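Local atomic coordinates of probable secreted solute-binding lipoprotein (Streptomyces coelicolor, PDB entry 3I3V), a protein that probably serves as the secreted, lipid-anchored solute-binding component of a membrane transport system. Residues I181-L186 with S352-P357; L177-I182 with H193-G198. All coordinates share one frame; numbering follows the deposited sequence.

Interaction 1 of 2, residues I181-L186 with S352-P357; sequences IIQTFL and SQVLLP
The side chain of Gln183 reaches out past the end of helix 172-182 and lays its amide against the backbone and side chain of Leu355. Buried packing thus joins the C-terminal end of that helix to strand 352-354, which pairs in parallel with strand 280-284 in this periplasmic-binding-protein fold. Gln183 CG stands anti to the carbonyl carbon, chi1 -82°, and the chain runs extended from there, carrying the amide across Leu355 at about a right angle. The amide carbon CD sits 3.7 Å from Leu355 CD2, and Val354 CB lies 4.1 Å from the same CD. The polar end of the Gln183 amide falls beside both the N and the O of Leu355; which way round it sits is doubtful, and with the amide turned over both approaches may be hydrogen bonds. In the 3-10 segment 183-184, Thr184 N (2.8 Å) and Thr184 OG1 both hydrogen-bond Ile181 O, the hydroxyl in the carbonyl plane on a lone pair. Gln183 O accepts a hydrogen bond from His276 NE2. The Leu355 peptide is likely to lose its polar neighbour, and a gap to open beside Val354, with an alanine in place of Gln183. The contact sets a buried amide among aliphatic groups, with peptide N and O within its reach.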
loop_
_atom_site.group_PDB
_atom_site.type_symbol
_atom_site.label_atom_id
_atom_site.label_comp_id
_atom_site.label_asym_id
_atom_site.label_seq_id
_atom_site.Cartn_x
_atom_site.Cartn_y
_atom_site.Cartn_z
ATOM N N ILE C 181 5.550 14.974 64.659
ATOM C CA ILE C 181 4.372 15.494 65.342
ATOM C C ILE C 181 4.367 17.021 65.218
ATOM O O ILE C 181 3.338 17.614 64.888
ATOM C CB ILE C 181 4.352 15.047 66.835
ATOM C CG1 ILE C 181 4.345 13.506 66.900
ATOM C CG2 ILE C 181 3.107 15.589 67.541
ATOM C CD1 ILE C 181 4.518 12.903 68.284
ATOM N N ILE C 182 5.508 17.662 65.457
ATOM C CA ILE C 182 5.563 19.116 65.326
ATOM C C ILE C 182 5.155 19.491 63.896
ATOM O O ILE C 182 4.591 20.550 63.655
ATOM C CB ILE C 182 6.993 19.673 65.626
ATOM C CG1 ILE C 182 7.265 19.634 67.132
ATOM C CG2 ILE C 182 7.145 21.105 65.073
ATOM C CD1 ILE C 182 8.650 20.106 67.513
ATOM N N GLN C 183 5.425 18.606 62.948
ATOM C CA GLN C 183 5.080 18.883 61.558
ATOM C C GLN C 183 3.600 18.738 61.263
ATOM O O GLN C 183 3.189 18.783 60.106
ATOM C CB GLN C 183 5.879 17.984 60.611
ATOM C CG GLN C 183 7.287 18.488 60.329
ATOM C CD GLN C 183 8.087 17.511 59.493
ATOM O OE1 GLN C 183 8.764 16.633 60.025
ATOM N NE2 GLN C 183 8.000 17.651 58.173
ATOM N N THR C 184 2.795 18.554 62.301
ATOM C CA THR C 184 1.361 18.439 62.094
ATOM C C THR C 184 0.869 19.771 61.523
ATOM O O THR C 184 -0.103 19.813 60.771
ATOM C CB THR C 184 0.624 18.157 63.419
ATOM O OG1 THR C 184 1.089 16.916 63.973
ATOM C CG2 THR C 184 -0.891 18.073 63.183
ATOM N N PHE C 185 1.570 20.849 61.875
ATOM C CA PHE C 185 1.227 22.203 61.440
ATOM C C PHE C 185 2.310 22.864 60.587
ATOM O O PHE C 185 2.503 24.076 60.653
ATOM C CB PHE C 185 0.965 23.083 62.664
ATOM C CG PHE C 185 -0.157 22.594 63.542
ATOM C CD1 PHE C 185 -1.488 22.774 63.165
ATOM C CD2 PHE C 185 0.115 21.966 64.752
ATOM C CE1 PHE C 185 -2.529 22.333 63.987
ATOM C CE2 PHE C 185 -0.915 21.522 65.575
ATOM C CZ PHE C 185 -2.240 21.707 65.194
ATOM N N LEU C 186 3.012 22.077 59.784
ATOM C CA LEU C 186 4.071 22.611 58.939
ATOM C C LEU C 186 4.093 21.924 57.578
ATOM O O LEU C 186 4.098 20.694 57.497
ATOM C CB LEU C 186 5.433 22.424 59.623
ATOM C CG LEU C 186 5.768 23.289 60.844
ATOM C CD1 LEU C 186 6.962 22.725 61.581
ATOM C CD2 LEU C 186 6.054 24.695 60.390
ATOM N N SER C 352 -0.749 11.348 54.947
ATOM C CA SER C 352 0.023 12.469 54.409
ATOM C C SER C 352 1.518 12.404 54.713
ATOM O O SER C 352 1.929 12.054 55.819
ATOM C CB SER C 352 -0.536 13.793 54.935
ATOM O OG SER C 352 -1.875 13.977 54.511
ATOM N N GLN C 353 2.325 12.763 53.718
ATOM C CA GLN C 353 3.779 12.749 53.848
ATOM C C GLN C 353 4.322 13.946 54.596
ATOM O O GLN C 353 3.923 15.078 54.326
ATOM C CB GLN C 353 4.462 12.783 52.478
ATOM C CG GLN C 353 4.295 11.596 51.575
ATOM C CD GLN C 353 5.067 11.787 50.282
ATOM O OE1 GLN C 353 6.278 12.029 50.297
ATOM N NE2 GLN C 353 4.370 11.684 49.155
ATOM N N VAL C 354 5.238 13.696 55.527
ATOM C CA VAL C 354 5.909 14.780 56.229
ATOM C C VAL C 354 7.395 14.542 55.989
ATOM O O VAL C 354 7.794 13.484 55.506
ATOM C CB VAL C 354 5.592 14.828 57.737
ATOM C CG1 VAL C 354 4.122 15.150 57.925
ATOM C CG2 VAL C 354 5.967 13.520 58.409
ATOM N N LEU C 355 8.224 15.510 56.330
ATOM C CA LEU C 355 9.631 15.359 56.039
ATOM C C LEU C 355 10.568 14.766 57.092
ATOM O O LEU C 355 10.286 14.782 58.297
ATOM C CB LEU C 355 10.140 16.714 55.526
ATOM C CG LEU C 355 11.371 17.454 56.019
ATOM C CD1 LEU C 355 11.526 18.712 55.183
ATOM C CD2 LEU C 355 11.221 17.823 57.485
ATOM N N LEU C 356 11.664 14.191 56.596
ATOM C CA LEU C 356 12.713 13.616 57.430
ATOM C C LEU C 356 13.754 14.736 57.546
ATOM O O LEU C 356 14.427 15.067 56.578
ATOM C CB LEU C 356 13.343 12.396 56.758
ATOM C CG LEU C 356 14.564 11.871 57.534
ATOM C CD1 LEU C 356 14.116 11.437 58.910
ATOM C CD2 LEU C 356 15.228 10.713 56.801
ATOM N N PRO C 357 13.905 15.323 58.740
ATOM C CA PRO C 357 14.846 16.420 59.003
ATOM C C PRO C 357 16.331 16.211 58.689
ATOM O O PRO C 357 17.023 17.155 58.319
ATOM C CB PRO C 357 14.621 16.716 60.487
ATOM C CG PRO C 357 13.208 16.243 60.729
ATOM C CD PRO C 357 13.190 14.952 59.971
#

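Interaction 2 of 2, residues L177-I182 with H193-G198; sequences LLAQII and HVYSTG
Helices 172-182 and 188-197, two consecutive helices of the periplasmic-binding-protein fold joined by a short loop, pack together, and the backbones of 177-182 and 193-198 come nearest at Ala179 and Tyr195, with the CA atoms 8.7 Å apart. Tyr195 spans that interval. Its CG is set anti to the carbonyl carbon, chi1 -74°, which sends the ring out from its own helix and brings the phenol end to the other one. There Tyr195 OH presses on the backbone of Ala179, 3.1 Å from its CA, a tight approach. The methyl of Ala179 meets the same end of the ring obliquely, its CB 3.5 Å from Tyr195 CZ; with only a methyl at this position, the hydroxyl can come down to the helix backbone. One turn further on, Ile182 CD1 comes within 4.0 Å of Tyr195 OH, the two side chains crossing at a slant. Phe200 packs edge-to-face with the Tyr195 ring, and helix 383-392 covers Ile182 through Leu390. Where helix 188-197 ends, His193 O takes two donors from Thr197: the backbone N at 3.0 Å, and on the opposite face of the carbonyl plane OG1 at 2.7 Å, 37° out of that plane.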
loop_
_atom_site.group_PDB
_atom_site.type_symbol
_atom_site.label_atom_id
_atom_site.label_comp_id
_atom_site.label_asym_id
_atom_site.label_seq_id
_atom_site.Cartn_x
_atom_site.Cartn_y
_atom_site.Cartn_z
ATOM N N LEU C 177 10.279 11.326 65.714
ATOM C CA LEU C 177 8.842 11.316 66.006
ATOM C C LEU C 177 8.382 12.694 66.476
ATOM O O LEU C 177 7.302 13.152 66.095
ATOM C CB LEU C 177 8.504 10.281 67.086
ATOM C CG LEU C 177 7.170 9.512 66.970
ATOM C CD1 LEU C 177 6.645 9.232 68.370
ATOM C CD2 LEU C 177 6.136 10.296 66.183
ATOM N N LEU C 178 9.203 13.353 67.296
ATOM C CA LEU C 178 8.887 14.693 67.801
ATOM C C LEU C 178 8.793 15.662 66.631
ATOM O O LEU C 178 7.898 16.506 66.570
ATOM C CB LEU C 178 9.987 15.193 68.752
ATOM C CG LEU C 178 9.712 16.312 69.776
ATOM C CD1 LEU C 178 10.899 17.245 69.777
ATOM C CD2 LEU C 178 8.428 17.088 69.478
ATOM N N ALA C 179 9.734 15.540 65.704
ATOM C CA ALA C 179 9.773 16.402 64.531
ATOM C C ALA C 179 8.586 16.130 63.620
ATOM O O ALA C 179 8.084 17.035 62.961
ATOM C CB ALA C 179 11.089 16.196 63.767
ATOM N N GLN C 180 8.133 14.883 63.577
ATOM C CA GLN C 180 6.987 14.535 62.744
ATOM C C GLN C 180 5.703 15.120 63.344
ATOM O O GLN C 180 4.869 15.694 62.636
ATOM C CB GLN C 180 6.869 13.009 62.619
ATOM C CG GLN C 180 5.456 12.535 62.315
ATOM C CD GLN C 180 5.389 11.081 61.916
ATOM O OE1 GLN C 180 6.338 10.313 62.116
ATOM N NE2 GLN C 180 4.250 10.685 61.358
ATOM N N ILE C 181 5.550 14.974 64.659
ATOM C CA ILE C 181 4.372 15.494 65.342
ATOM C C ILE C 181 4.367 17.021 65.218
ATOM O O ILE C 181 3.338 17.614 64.888
ATOM C CB ILE C 181 4.352 15.047 66.835
ATOM C CG1 ILE C 181 4.345 13.506 66.900
ATOM C CG2 ILE C 181 3.107 15.589 67.541
ATOM C CD1 ILE C 181 4.518 12.903 68.284
ATOM N N ILE C 182 5.508 17.662 65.457
ATOM C CA ILE C 182 5.563 19.116 65.326
ATOM C C ILE C 182 5.155 19.491 63.896
ATOM O O ILE C 182 4.591 20.550 63.655
ATOM C CB ILE C 182 6.993 19.673 65.626
ATOM C CG1 ILE C 182 7.265 19.634 67.132
ATOM C CG2 ILE C 182 7.145 21.105 65.073
ATOM C CD1 ILE C 182 8.650 20.106 67.513
ATOM N N HIS C 193 12.545 25.022 56.458
ATOM C CA HIS C 193 13.091 26.224 57.086
ATOM C C HIS C 193 13.301 26.018 58.587
ATOM O O HIS C 193 14.350 26.377 59.127
ATOM C CB HIS C 193 12.154 27.423 56.860
ATOM C CG HIS C 193 12.443 28.592 57.757
ATOM N ND1 HIS C 193 13.651 29.257 57.750
ATOM C CD2 HIS C 193 11.694 29.186 58.716
ATOM C CE1 HIS C 193 13.633 30.208 58.667
ATOM N NE2 HIS C 193 12.458 30.186 59.269
ATOM N N VAL C 194 12.302 25.441 59.255
ATOM C CA VAL C 194 12.394 25.201 60.693
ATOM C C VAL C 194 13.633 24.391 61.069
ATOM O O VAL C 194 14.430 24.831 61.892
ATOM C CB VAL C 194 11.133 24.469 61.232
ATOM C CG1 VAL C 194 11.277 24.195 62.717
ATOM C CG2 VAL C 194 9.906 25.313 60.991
ATOM N N TYR C 195 13.811 23.221 60.460
ATOM C CA TYR C 195 14.953 22.373 60.790
ATOM C C TYR C 195 16.290 22.777 60.204
ATOM O O TYR C 195 17.315 22.233 60.595
ATOM C CB TYR C 195 14.633 20.916 60.446
ATOM C CG TYR C 195 13.669 20.346 61.443
ATOM C CD1 TYR C 195 14.123 19.867 62.672
ATOM C CD2 TYR C 195 12.291 20.428 61.231
ATOM C CE1 TYR C 195 13.232 19.498 63.668
ATOM C CE2 TYR C 195 11.393 20.065 62.225
ATOM C CZ TYR C 195 11.875 19.607 63.441
ATOM O OH TYR C 195 11.003 19.295 64.444
ATOM N N SER C 196 16.285 23.731 59.275
ATOM C CA SER C 196 17.536 24.211 58.682
ATOM C C SER C 196 18.132 25.355 59.502
ATOM O O SER C 196 19.348 25.416 59.710
ATOM C CB SER C 196 17.310 24.706 57.247
ATOM O OG SER C 196 17.284 23.628 56.329
ATOM N N THR C 197 17.261 26.246 59.972
ATOM C CA THR C 197 17.663 27.430 60.738
ATOM C C THR C 197 17.488 27.311 62.254
ATOM O O THR C 197 18.045 28.108 63.013
ATOM C CB THR C 197 16.859 28.651 60.270
ATOM O OG1 THR C 197 15.468 28.439 60.559
ATOM C CG2 THR C 197 17.022 28.849 58.766
ATOM N N GLY C 198 16.702 26.326 62.685
ATOM C CA GLY C 198 16.456 26.133 64.102
ATOM C C GLY C 198 15.504 27.189 64.634
ATOM O O GLY C 198 15.608 27.606 65.785
#

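Overall arrangement
Interactions 1 and 2 grow from the same helix, 172-182, sharing Ile181 and Ile182, and their centres lie about 7 Å apart. They meet directly at Pro357: its CG packs 3.7 Å from Ala179 CB and its CB 3.9 Å from Tyr195 CD1. A second junction joins Leu186 CD2 to Val194 CG2 at 3.9 Å. Gln180 links the helix to the strands, touching Val354 through its CG and hydrogen-bonding Thr280 through its NE2. Residues 352-357 and 193-198 both pack on residues 177-186 and touch each other through Pro357 and Tyr195. Both contacts are internal packing, and nothing ties either to a binding site.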